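Acyl-coenzyme A oxidase 3 (Yarrowia lipolytica, PDB 5YS9) oxidises acyl-CoA thioesters to trans-2-enoyl-CoA with FAD and molecular oxygen, producing hydrogen peroxide in peroxisomal fatty acid beta-oxidation. Local coordinates at residues 351-365 with 415-429. Residues are numbered along the deposited sequence; the frame is centred on the assembly and turned at random.
Sequences HQRRLLPLLAFTYAM and TTWTCANIIDQCRQA. With FAD (flavin-adenine dinucleotide), chain D.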
ATOM      1  N   HIS A 351      -6.052  11.708  15.184  1.00 32.19           N
ATOM      2  CA  HIS A 351      -5.355  12.102  14.008  1.00 34.48           C
ATOM      3  C   HIS A 351      -3.856  12.406  14.285  1.00 35.25           C
ATOM      4  O   HIS A 351      -2.960  12.073  13.449  1.00 33.83           O
ATOM      5  CB  HIS A 351      -6.066  13.267  13.351  1.00 35.36           C
ATOM      6  CG  HIS A 351      -5.756  13.384  11.906  1.00 34.54           C
ATOM      7  ND1 HIS A 351      -6.340  12.562  10.967  1.00 33.43           N
ATOM      8  CD2 HIS A 351      -4.892  14.185  11.245  1.00 32.73           C
ATOM      9  CE1 HIS A 351      -5.891  12.906   9.778  1.00 33.36           C
ATOM     10  NE2 HIS A 351      -5.006  13.879   9.918  1.00 33.54           N
ATOM     11  N   GLN A 352      -3.599  12.986  15.460  1.00 31.74           N
ATOM     12  CA  GLN A 352      -2.235  13.191  15.956  1.00 36.02           C
ATOM     13  C   GLN A 352      -1.477  11.875  16.035  1.00 33.45           C
ATOM     14  O   GLN A 352      -0.357  11.808  15.551  1.00 34.04           O
ATOM     15  CB  GLN A 352      -2.229  13.899  17.326  1.00 41.56           C
ATOM     16  CG  GLN A 352      -2.727  15.364  17.276  1.00 41.74           C
ATOM     17  CD  GLN A 352      -2.834  16.019  18.638  1.00 41.11           C
ATOM     18  OE1 GLN A 352      -2.390  15.443  19.638  1.00 37.31           O
ATOM     19  NE2 GLN A 352      -3.398  17.242  18.686  1.00 37.84           N
ATOM     20  N   ARG A 353      -2.112  10.834  16.546  1.00 34.19           N
ATOM     21  CA  ARG A 353      -1.544   9.491  16.603  1.00 33.48           C
ATOM     22  C   ARG A 353      -1.259   8.884  15.239  1.00 34.22           C
ATOM     23  O   ARG A 353      -0.321   8.137  15.076  1.00 32.42           O
ATOM     24  CB  ARG A 353      -2.438   8.556  17.400  1.00 33.26           C
ATOM     25  CG  ARG A 353      -2.257   8.659  18.891  1.00 34.05           C
ATOM     26  CD  ARG A 353      -3.312   7.859  19.604  1.00 36.14           C
ATOM     27  NE  ARG A 353      -3.001   7.677  21.005  1.00 36.08           N
ATOM     28  CZ  ARG A 353      -2.198   6.741  21.469  1.00 35.44           C
ATOM     29  NH1 ARG A 353      -1.625   5.893  20.646  1.00 37.36           N
ATOM     30  NH2 ARG A 353      -1.979   6.653  22.756  1.00 39.02           N
ATOM     31  N   ARG A 354      -2.118   9.152  14.278  1.00 38.58           N
ATOM     32  CA  ARG A 354      -1.888   8.698  12.920  1.00 35.91           C
ATOM     33  C   ARG A 354      -0.654   9.297  12.272  1.00 35.57           C
ATOM     34  O   ARG A 354       0.055   8.608  11.576  1.00 34.09           O
ATOM     35  CB  ARG A 354      -3.087   9.007  12.042  1.00 36.22           C
ATOM     36  CG  ARG A 354      -4.363   8.315  12.445  1.00 41.29           C
ATOM     37  CD  ARG A 354      -5.030   7.715  11.231  1.00 41.69           C
ATOM     38  NE  ARG A 354      -6.183   8.485  10.819  1.00 42.27           N
ATOM     39  CZ  ARG A 354      -6.508   8.734   9.565  1.00 36.97           C
ATOM     40  NH1 ARG A 354      -7.577   9.446   9.307  1.00 33.54           N
ATOM     41  NH2 ARG A 354      -5.772   8.268   8.583  1.00 40.09           N
ATOM     42  N   LEU A 355      -0.423  10.586  12.463  1.00 32.96           N
ATOM     43  CA  LEU A 355       0.627  11.265  11.731  1.00 31.76           C
ATOM     44  C   LEU A 355       1.873  11.647  12.496  1.00 34.14           C
ATOM     45  O   LEU A 355       2.962  11.589  11.967  1.00 34.61           O
ATOM     46  CB  LEU A 355       0.070  12.508  11.051  1.00 34.52           C
ATOM     47  CG  LEU A 355      -1.080  12.352  10.068  1.00 37.65           C
ATOM     48  CD1 LEU A 355      -1.480  13.710   9.541  1.00 34.56           C
ATOM     49  CD2 LEU A 355      -0.707  11.419   8.937  1.00 39.33           C
ATOM     50  N   LEU A 356       1.729  12.062  13.738  1.00 37.19           N
ATOM     51  CA  LEU A 356       2.908  12.622  14.443  1.00 38.00           C
ATOM     52  C   LEU A 356       4.042  11.600  14.716  1.00 35.17           C
ATOM     53  O   LEU A 356       5.212  11.967  14.627  1.00 34.45           O
ATOM     54  CB  LEU A 356       2.505  13.367  15.702  1.00 36.12           C
ATOM     55  CG  LEU A 356       1.599  14.569  15.436  1.00 38.96           C
ATOM     56  CD1 LEU A 356       1.241  15.240  16.758  1.00 39.82           C
ATOM     57  CD2 LEU A 356       2.177  15.598  14.476  1.00 36.62           C
ATOM     58  N   PRO A 357       3.694  10.318  14.995  1.00 33.75           N
ATOM     59  CA  PRO A 357       4.718   9.280  15.154  1.00 34.41           C
ATOM     60  C   PRO A 357       5.501   9.043  13.869  1.00 39.06           C
ATOM     61  O   PRO A 357       6.714   8.789  13.913  1.00 38.87           O
ATOM     62  CB  PRO A 357       3.915   8.045  15.540  1.00 33.83           C
ATOM     63  CG  PRO A 357       2.702   8.582  16.200  1.00 33.97           C
ATOM     64  CD  PRO A 357       2.371   9.828  15.423  1.00 34.81           C
ATOM     65  N   LEU A 358       4.810   9.203  12.740  1.00 37.19           N
ATOM     66  CA  LEU A 358       5.398   8.977  11.448  1.00 35.11           C
ATOM     67  C   LEU A 358       6.298  10.145  11.093  1.00 35.28           C
ATOM     68  O   LEU A 358       7.313   9.955  10.444  1.00 36.13           O
ATOM     69  CB  LEU A 358       4.309   8.738  10.396  1.00 36.63           C
ATOM     70  CG  LEU A 358       3.327   7.571  10.720  1.00 37.06           C
ATOM     71  CD1 LEU A 358       2.241   7.361   9.685  1.00 35.15           C
ATOM     72  CD2 LEU A 358       4.101   6.290  10.857  1.00 37.84           C
ATOM     73  N   LEU A 359       5.918  11.348  11.516  1.00 35.82           N
ATOM     74  CA  LEU A 359       6.797  12.513  11.455  1.00 34.44           C
ATOM     75  C   LEU A 359       8.031  12.222  12.295  1.00 31.22           C
ATOM     76  O   LEU A 359       9.116  12.520  11.888  1.00 28.64           O
ATOM     77  CB  LEU A 359       6.090  13.795  11.950  1.00 32.92           C
ATOM     78  CG  LEU A 359       7.009  15.012  12.155  1.00 36.90           C
ATOM     79  CD1 LEU A 359       7.432  15.580  10.812  1.00 38.29           C
ATOM     80  CD2 LEU A 359       6.440  16.118  13.067  1.00 37.97           C
ATOM     81  N   ALA A 360       7.845  11.653  13.467  1.00 34.82           N
ATOM     82  CA  ALA A 360       8.964  11.260  14.289  1.00 38.34           C
ATOM     83  C   ALA A 360       9.781  10.174  13.606  1.00 34.69           C
ATOM     84  O   ALA A 360      10.989  10.216  13.605  1.00 33.52           O
ATOM     85  CB  ALA A 360       8.473  10.805  15.642  1.00 41.66           C
ATOM     86  N   PHE A 361       9.098   9.225  12.991  1.00 33.66           N
ATOM     87  CA  PHE A 361       9.739   8.129  12.304  1.00 30.03           C
ATOM     88  C   PHE A 361      10.596   8.621  11.156  1.00 28.39           C
ATOM     89  O   PHE A 361      11.664   8.104  10.926  1.00 27.83           O
ATOM     90  CB  PHE A 361       8.675   7.182  11.769  1.00 29.65           C
ATOM     91  CG  PHE A 361       9.071   5.746  11.783  1.00 29.14           C
ATOM     92  CD1 PHE A 361      10.304   5.352  11.336  1.00 29.92           C
ATOM     93  CD2 PHE A 361       8.195   4.791  12.226  1.00 30.92           C
ATOM     94  CE1 PHE A 361      10.659   4.035  11.341  1.00 31.61           C
ATOM     95  CE2 PHE A 361       8.537   3.471  12.229  1.00 28.18           C
ATOM     96  CZ  PHE A 361       9.773   3.093  11.795  1.00 32.80           C
ATOM     97  N   THR A 362      10.112   9.597  10.409  1.00 32.77           N
ATOM     98  CA  THR A 362      10.886  10.111   9.293  1.00 32.66           C
ATOM     99  C   THR A 362      12.181  10.790   9.713  1.00 32.02           C
ATOM    100  O   THR A 362      13.192  10.581   9.096  1.00 30.67           O
ATOM    101  CB  THR A 362      10.052  10.859   8.215  1.00 34.15           C
ATOM    102  OG1 THR A 362      10.684  12.082   7.848  1.00 35.72           O
ATOM    103  CG2 THR A 362       8.653  11.107   8.669  1.00 33.24           C
ATOM    104  N   TYR A 363      12.155  11.546  10.797  1.00 35.06           N
ATOM    105  CA  TYR A 363      13.365  12.154  11.331  1.00 36.62           C
ATOM    106  C   TYR A 363      14.335  11.066  11.739  1.00 38.46           C
ATOM    107  O   TYR A 363      15.526  11.175  11.517  1.00 38.28           O
ATOM    108  CB  TYR A 363      13.048  12.980  12.570  1.00 38.48           C
ATOM    109  CG  TYR A 363      12.763  14.441  12.341  1.00 41.02           C
ATOM    110  CD1 TYR A 363      11.706  14.844  11.545  1.00 37.87           C
ATOM    111  CD2 TYR A 363      13.531  15.418  12.944  1.00 36.17           C
ATOM    112  CE1 TYR A 363      11.438  16.176  11.343  1.00 36.93           C
ATOM    113  CE2 TYR A 363      13.262  16.749  12.748  1.00 36.32           C
ATOM    114  CZ  TYR A 363      12.216  17.120  11.948  1.00 38.62           C
ATOM    115  OH  TYR A 363      11.952  18.444  11.754  1.00 34.97           O
ATOM    116  N   ALA A 364      13.796  10.022  12.352  1.00 37.51           N
ATOM    117  CA  ALA A 364      14.555   8.883  12.831  1.00 38.96           C
ATOM    118  C   ALA A 364      15.243   8.128  11.708  1.00 40.61           C
ATOM    119  O   ALA A 364      16.358   7.659  11.859  1.00 39.93           O
ATOM    120  CB  ALA A 364      13.659   7.952  13.618  1.00 33.56           C
ATOM    121  N   MET A 365      14.558   7.986  10.590  1.00 39.62           N
ATOM    122  CA  MET A 365      15.161   7.381   9.429  1.00 38.15           C
ATOM    123  C   MET A 365      16.428   8.144   9.066  1.00 36.38           C
ATOM    124  O   MET A 365      17.485   7.548   8.932  1.00 36.40           O
ATOM    125  CB  MET A 365      14.219   7.355   8.251  1.00 40.23           C
ATOM    126  CG  MET A 365      13.195   6.227   8.263  1.00 41.57           C
ATOM    127  SD  MET A 365      11.841   6.668   7.158  1.00 47.25           S
ATOM    128  CE  MET A 365      11.132   5.079   7.114  1.00 52.13           C
ATOM    129  N   THR A 415      13.096   0.632   6.797  1.00 30.64           N
ATOM    130  CA  THR A 415      12.930   2.003   6.397  1.00 28.66           C
ATOM    131  C   THR A 415      12.262   2.054   5.015  1.00 30.67           C
ATOM    132  O   THR A 415      11.498   2.956   4.720  1.00 27.25           O
ATOM    133  CB  THR A 415      14.243   2.868   6.452  1.00 29.20           C
ATOM    134  OG1 THR A 415      15.256   2.381   5.549  1.00 28.25           O
ATOM    135  CG2 THR A 415      14.786   2.949   7.846  1.00 28.74           C
ATOM    136  N   THR A 416      12.530   1.086   4.154  1.00 32.96           N
ATOM    137  CA  THR A 416      11.808   1.070   2.889  1.00 30.65           C
ATOM    138  C   THR A 416      10.337   0.734   3.098  1.00 31.79           C
ATOM    139  O   THR A 416       9.485   1.479   2.607  1.00 37.69           O
ATOM    140  CB  THR A 416      12.488   0.246   1.789  1.00 28.91           C
ATOM    141  OG1 THR A 416      12.671  -1.118   2.181  1.00 31.00           O
ATOM    142  CG2 THR A 416      13.806   0.885   1.471  1.00 29.81           C
ATOM    143  N   TRP A 417      10.033  -0.329   3.844  1.00 30.85           N
ATOM    144  CA  TRP A 417       8.640  -0.626   4.190  1.00 33.12           C
ATOM    145  C   TRP A 417       7.926   0.531   4.917  1.00 33.28           C
ATOM    146  O   TRP A 417       6.763   0.833   4.630  1.00 38.83           O
ATOM    147  CB  TRP A 417       8.519  -1.866   5.070  1.00 33.43           C
ATOM    148  CG  TRP A 417       8.493  -3.180   4.388  1.00 34.52           C
ATOM    149  CD1 TRP A 417       7.905  -3.510   3.167  1.00 35.24           C
ATOM    150  CD2 TRP A 417       9.045  -4.373   4.893  1.00 35.84           C
ATOM    151  NE1 TRP A 417       8.085  -4.839   2.903  1.00 32.98           N
ATOM    152  CE2 TRP A 417       8.759  -5.403   3.956  1.00 35.35           C
ATOM    153  CE3 TRP A 417       9.755  -4.691   6.059  1.00 36.59           C
ATOM    154  CZ2 TRP A 417       9.164  -6.725   4.156  1.00 35.57           C
ATOM    155  CZ3 TRP A 417      10.150  -6.024   6.254  1.00 36.49           C
ATOM    156  CH2 TRP A 417       9.857  -7.011   5.302  1.00 35.43           C
ATOM    157  N   THR A 418       8.618   1.154   5.857  1.00 31.41           N
ATOM    158  CA  THR A 418       8.058   2.249   6.588  1.00 32.02           C
ATOM    159  C   THR A 418       7.726   3.437   5.671  1.00 31.99           C
ATOM    160  O   THR A 418       6.648   4.004   5.808  1.00 31.23           O
ATOM    161  CB  THR A 418       8.969   2.667   7.753  1.00 32.15           C
ATOM    162  OG1 THR A 418       8.960   1.621   8.731  1.00 32.27           O
ATOM    163  CG2 THR A 418       8.425   3.923   8.427  1.00 32.68           C
ATOM    164  N   CYS A 419       8.622   3.772   4.732  1.00 29.67           N
ATOM    165  CA  CYS A 419       8.360   4.820   3.779  1.00 30.90           C
ATOM    166  C   CYS A 419       7.068   4.522   2.987  1.00 32.89           C
ATOM    167  O   CYS A 419       6.247   5.412   2.782  1.00 30.57           O
ATOM    168  CB  CYS A 419       9.573   5.088   2.837  1.00 31.16           C
ATOM    169  SG  CYS A 419       9.257   6.356   1.546  1.00 30.08           S
ATOM    170  N   ALA A 420       6.904   3.270   2.565  1.00 32.24           N
ATOM    171  CA  ALA A 420       5.681   2.836   1.902  1.00 32.02           C
ATOM    172  C   ALA A 420       4.488   3.074   2.791  1.00 32.35           C
ATOM    173  O   ALA A 420       3.499   3.618   2.349  1.00 31.63           O
ATOM    174  CB  ALA A 420       5.769   1.371   1.455  1.00 29.01           C
ATOM    175  N   ASN A 421       4.583   2.691   4.055  1.00 35.12           N
ATOM    176  CA  ASN A 421       3.426   2.813   4.935  1.00 36.61           C
ATOM    177  C   ASN A 421       3.034   4.279   5.137  1.00 36.12           C
ATOM    178  O   ASN A 421       1.864   4.574   5.345  1.00 32.67           O
ATOM    179  CB  ASN A 421       3.706   2.162   6.296  1.00 37.68           C
ATOM    180  CG  ASN A 421       3.988   0.682   6.190  1.00 39.95           C
ATOM    181  OD1 ASN A 421       3.510   0.019   5.272  1.00 41.40           O
ATOM    182  ND2 ASN A 421       4.769   0.153   7.138  1.00 37.21           N
ATOM    183  N   ILE A 422       4.033   5.165   5.147  1.00 35.76           N
ATOM    184  CA  ILE A 422       3.832   6.581   5.417  1.00 37.29           C
ATOM    185  C   ILE A 422       3.133   7.236   4.231  1.00 35.64           C
ATOM    186  O   ILE A 422       2.169   8.003   4.390  1.00 33.03           O
ATOM    187  CB  ILE A 422       5.175   7.318   5.692  1.00 40.20           C
ATOM    188  CG1 ILE A 422       5.750   6.919   7.065  1.00 36.21           C
ATOM    189  CG2 ILE A 422       4.981   8.845   5.617  1.00 42.11           C
ATOM    190  CD1 ILE A 422       7.129   7.497   7.350  1.00 33.46           C
ATOM    191  N   ILE A 423       3.639   6.942   3.042  1.00 36.11           N
ATOM    192  CA  ILE A 423       2.977   7.387   1.821  1.00 36.42           C
ATOM    193  C   ILE A 423       1.504   6.949   1.898  1.00 38.51           C
ATOM    194  O   ILE A 423       0.598   7.786   1.729  1.00 41.92           O
ATOM    195  CB  ILE A 423       3.637   6.842   0.543  1.00 32.59           C
ATOM    196  CG1 ILE A 423       5.075   7.381   0.374  1.00 30.65           C
ATOM    197  CG2 ILE A 423       2.837   7.254  -0.692  1.00 32.23           C
ATOM    198  CD1 ILE A 423       5.937   6.550  -0.578  1.00 28.82           C
ATOM    199  N   ASP A 424       1.277   5.675   2.219  1.00 33.64           N
ATOM    200  CA  ASP A 424      -0.052   5.136   2.231  1.00 34.29           C
ATOM    201  C   ASP A 424      -0.921   5.765   3.302  1.00 35.57           C
ATOM    202  O   ASP A 424      -2.045   6.130   3.031  1.00 36.99           O
ATOM    203  CB  ASP A 424      -0.040   3.624   2.430  1.00 35.22           C
ATOM    204  CG  ASP A 424      -1.378   3.011   2.102  1.00 35.81           C
ATOM    205  OD1 ASP A 424      -1.705   2.989   0.921  1.00 34.26           O
ATOM    206  OD2 ASP A 424      -2.117   2.598   3.000  1.00 37.73           O
ATOM    207  N   GLN A 425      -0.396   5.861   4.517  1.00 37.46           N
ATOM    208  CA  GLN A 425      -1.088   6.494   5.657  1.00 39.95           C
ATOM    209  C   GLN A 425      -1.361   7.968   5.457  1.00 35.54           C
ATOM    210  O   GLN A 425      -2.440   8.421   5.771  1.00 34.75           O
ATOM    211  CB  GLN A 425      -0.256   6.350   6.936  1.00 44.56           C
ATOM    212  CG  GLN A 425      -0.357   4.980   7.582  1.00 50.09           C
ATOM    213  CD  GLN A 425      -1.679   4.771   8.276  1.00 59.09           C
ATOM    214  OE1 GLN A 425      -2.177   3.661   8.308  1.00 61.40           O
ATOM    215  NE2 GLN A 425      -2.256   5.846   8.851  1.00 65.89           N
ATOM    216  N   CYS A 426      -0.391   8.687   4.929  1.00 34.62           N
ATOM    217  CA  CYS A 426      -0.555  10.097   4.681  1.00 36.46           C
ATOM    218  C   CYS A 426      -1.662  10.307   3.678  1.00 39.02           C
ATOM    219  O   CYS A 426      -2.404  11.264   3.767  1.00 40.08           O
ATOM    220  CB  CYS A 426       0.747  10.742   4.236  1.00 36.96           C
ATOM    221  SG  CYS A 426       1.872  11.063   5.596  1.00 40.59           S
ATOM    222  N   ARG A 427      -1.770   9.408   2.716  1.00 39.50           N
ATOM    223  CA  ARG A 427      -2.837   9.513   1.755  1.00 39.16           C
ATOM    224  C   ARG A 427      -4.193   9.357   2.414  1.00 37.18           C
ATOM    225  O   ARG A 427      -5.096  10.119   2.149  1.00 38.04           O
ATOM    226  CB  ARG A 427      -2.663   8.490   0.635  1.00 39.46           C
ATOM    227  CG  ARG A 427      -3.909   8.253  -0.199  1.00 36.04           C
ATOM    228  CD  ARG A 427      -3.742   7.133  -1.197  1.00 37.19           C
ATOM    229  NE  ARG A 427      -3.717   5.801  -0.615  1.00 37.73           N
ATOM    230  CZ  ARG A 427      -4.710   5.245   0.055  1.00 42.79           C
ATOM    231  NH1 ARG A 427      -4.583   4.033   0.534  1.00 52.11           N
ATOM    232  NH2 ARG A 427      -5.828   5.891   0.250  1.00 54.70           N
ATOM    233  N   GLN A 428      -4.322   8.380   3.290  1.00 33.98           N
ATOM    234  CA  GLN A 428      -5.591   8.136   3.940  1.00 33.90           C
ATOM    235  C   GLN A 428      -5.973   9.309   4.809  1.00 33.09           C
ATOM    236  O   GLN A 428      -7.118   9.702   4.871  1.00 31.61           O
ATOM    237  CB  GLN A 428      -5.547   6.850   4.738  1.00 34.40           C
ATOM    238  CG  GLN A 428      -5.871   5.636   3.904  1.00 35.95           C
ATOM    239  CD  GLN A 428      -5.507   4.349   4.584  1.00 37.32           C
ATOM    240  OE1 GLN A 428      -6.348   3.686   5.162  1.00 38.91           O
ATOM    241  NE2 GLN A 428      -4.255   3.992   4.518  1.00 31.55           N
ATOM    242  N   ALA A 429      -4.977   9.864   5.474  1.00 32.46           N
ATOM    243  CA  ALA A 429      -5.140  11.055   6.315  1.00 33.81           C
ATOM    244  C   ALA A 429      -5.671  12.300   5.597  1.00 31.73           C
ATOM    245  O   ALA A 429      -6.102  13.223   6.260  1.00 31.72           O
ATOM    246  CB  ALA A 429      -3.842  11.398   7.034  1.00 34.08           C
TER
HETATM  247  PA  FAD D 801     -12.812  13.961   5.693  1.00 56.81           P
HETATM  248  O1A FAD D 801     -14.166  13.506   6.086  1.00 54.66           O
HETATM  249  O2A FAD D 801     -12.386  15.359   5.919  1.00 56.38           O
HETATM  250  O5B FAD D 801     -11.688  13.096   6.379  1.00 61.91           O
HETATM  251  C5B FAD D 801     -10.351  13.384   6.002  1.00 57.00           C
HETATM  252  C4B FAD D 801      -9.424  12.743   6.999  1.00 57.70           C
HETATM  253  O4B FAD D 801      -9.678  13.302   8.281  1.00 59.13           O
HETATM  254  C3B FAD D 801      -9.753  11.275   7.076  1.00 58.11           C
HETATM  255  O3B FAD D 801      -8.563  10.512   7.104  1.00 52.66           O
HETATM  256  C2B FAD D 801     -10.441  11.106   8.395  1.00 56.35           C
HETATM  257  O2B FAD D 801     -10.099   9.845   8.958  1.00 50.79           O
HETATM  258  C1B FAD D 801      -9.941  12.274   9.214  1.00 57.28           C
HETATM  259  N9A FAD D 801     -11.066  12.637  10.075  1.00 66.31           N
HETATM  260  C8A FAD D 801     -12.177  13.267   9.683  1.00 62.99           C
HETATM  261  N7A FAD D 801     -13.019  13.414  10.722  1.00 68.09           N
HETATM  262  C5A FAD D 801     -12.453  12.857  11.797  1.00 66.01           C
HETATM  263  C6A FAD D 801     -12.809  12.660  13.213  1.00 62.96           C
HETATM  264  N6A FAD D 801     -13.973  13.102  13.718  1.00 59.90           N
HETATM  265  N1A FAD D 801     -11.923  12.023  13.988  1.00 62.58           N
HETATM  266  C2A FAD D 801     -10.759  11.579  13.505  1.00 65.85           C
HETATM  267  N3A FAD D 801     -10.368  11.718  12.238  1.00 57.85           N
HETATM  268  C4A FAD D 801     -11.164  12.337  11.358  1.00 63.52           C
HETATM  269  N1  FAD D 801     -19.020  11.357  -3.215  1.00 37.15           N
HETATM  270  C2  FAD D 801     -20.231  11.429  -3.784  1.00 34.21           C
HETATM  271  O2  FAD D 801     -21.120  12.023  -3.187  1.00 33.07           O
HETATM  272  N3  FAD D 801     -20.519  10.875  -4.953  1.00 32.60           N
HETATM  273  C4  FAD D 801     -19.620  10.214  -5.647  1.00 32.61           C
HETATM  274  O4  FAD D 801     -19.919   9.720  -6.724  1.00 35.76           O
HETATM  275  C4X FAD D 801     -18.266  10.086  -5.106  1.00 35.29           C
HETATM  276  N5  FAD D 801     -17.311   9.426  -5.761  1.00 38.16           N
HETATM  277  C5X FAD D 801     -16.080   9.335  -5.251  1.00 38.28           C
HETATM  278  C6  FAD D 801     -15.117   8.663  -5.972  1.00 40.96           C
HETATM  279  C7  FAD D 801     -13.845   8.558  -5.471  1.00 39.97           C
HETATM  280  C7M FAD D 801     -12.806   7.816  -6.249  1.00 43.98           C
HETATM  281  C8  FAD D 801     -13.520   9.171  -4.169  1.00 41.83           C
HETATM  282  C8M FAD D 801     -12.138   9.060  -3.614  1.00 46.05           C
HETATM  283  C9  FAD D 801     -14.482   9.838  -3.447  1.00 41.92           C
HETATM  284  C9A FAD D 801     -15.758   9.950  -3.946  1.00 38.72           C
HETATM  285  N10 FAD D 801     -16.752  10.631  -3.226  1.00 37.29           N
HETATM  286  C10 FAD D 801     -18.012  10.717  -3.807  1.00 35.45           C
HETATM  287  C1' FAD D 801     -16.497  11.274  -1.937  1.00 42.46           C
HETATM  288  C2' FAD D 801     -16.164  10.318  -0.790  1.00 45.12           C
HETATM  289  O2' FAD D 801     -17.357   9.756  -0.256  1.00 42.19           O
HETATM  290  C3' FAD D 801     -15.390  11.048   0.309  1.00 46.35           C
HETATM  291  O3' FAD D 801     -14.037  11.112  -0.093  1.00 44.76           O
HETATM  292  C4' FAD D 801     -15.417  10.385   1.676  1.00 48.67           C
HETATM  293  O4' FAD D 801     -16.719   9.865   1.902  1.00 50.27           O
HETATM  294  C5' FAD D 801     -15.158  11.366   2.810  1.00 50.95           C
HETATM  295  O5' FAD D 801     -13.800  11.726   3.000  1.00 52.52           O
HETATM  296  P   FAD D 801     -13.379  13.263   2.990  1.00 55.76           P
HETATM  297  O1P FAD D 801     -12.520  13.533   1.815  1.00 63.04           O
HETATM  298  O2P FAD D 801     -14.604  14.065   3.177  1.00 59.58           O
HETATM  299  O3P FAD D 801     -12.412  13.471   4.229  1.00 63.61           O
HETATM  300  O   HOH W   1      -4.455  15.079   7.297  1.00 37.84           O
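Rotation about its CA-CB bond turns the Thr418 methyl CG2 away from its own backbone N and aims it at Phe361, whose ring lies broadside. CG2 sits 3.5 Å from the Phe361 ring centroid, only 5° off the normal, a CH-pi contact. Threonine suits the place because OG1 bonds back to Phe414 O within its own helix while the methyl meets the ring face. A serine in place of Phe361 would probably leave that methyl without its aromatic cover and open a gap between the helices. Nearby, the extended chain of Met365 lies alongside Thr415, CG 3.7 Å from Thr415 CG2. Midway, Leu358 and Ile422 supply branched apolar bulk and overlap flank to flank, Leu358 CB lying 4.1 Å from Ile422 CG1. At the other end small Ala429 lets Leu355 CD2 come within 3.7 Å of its CB, and a water joins His351 NE2 to Ala429 O. Arg354, long enough to reach the ribose, bends mid-chain and gives NH1 to FAD O3B at 2.6 Å; this hydroxyl donates to Gln428 O at 2.8 Å, so both helices grip the cofactor. Over these segments the axes run roughly antiparallel (149°), 10.2 Å apart, in the helical C-alpha1 domain. Gln428 OE1 is hydrogen-bonded to Trp417 NE1 of the second subunit; helix 300-330 packs on Leu355, Ile422 and Cys426, and helices 547-573 and 579-596 cover Phe361.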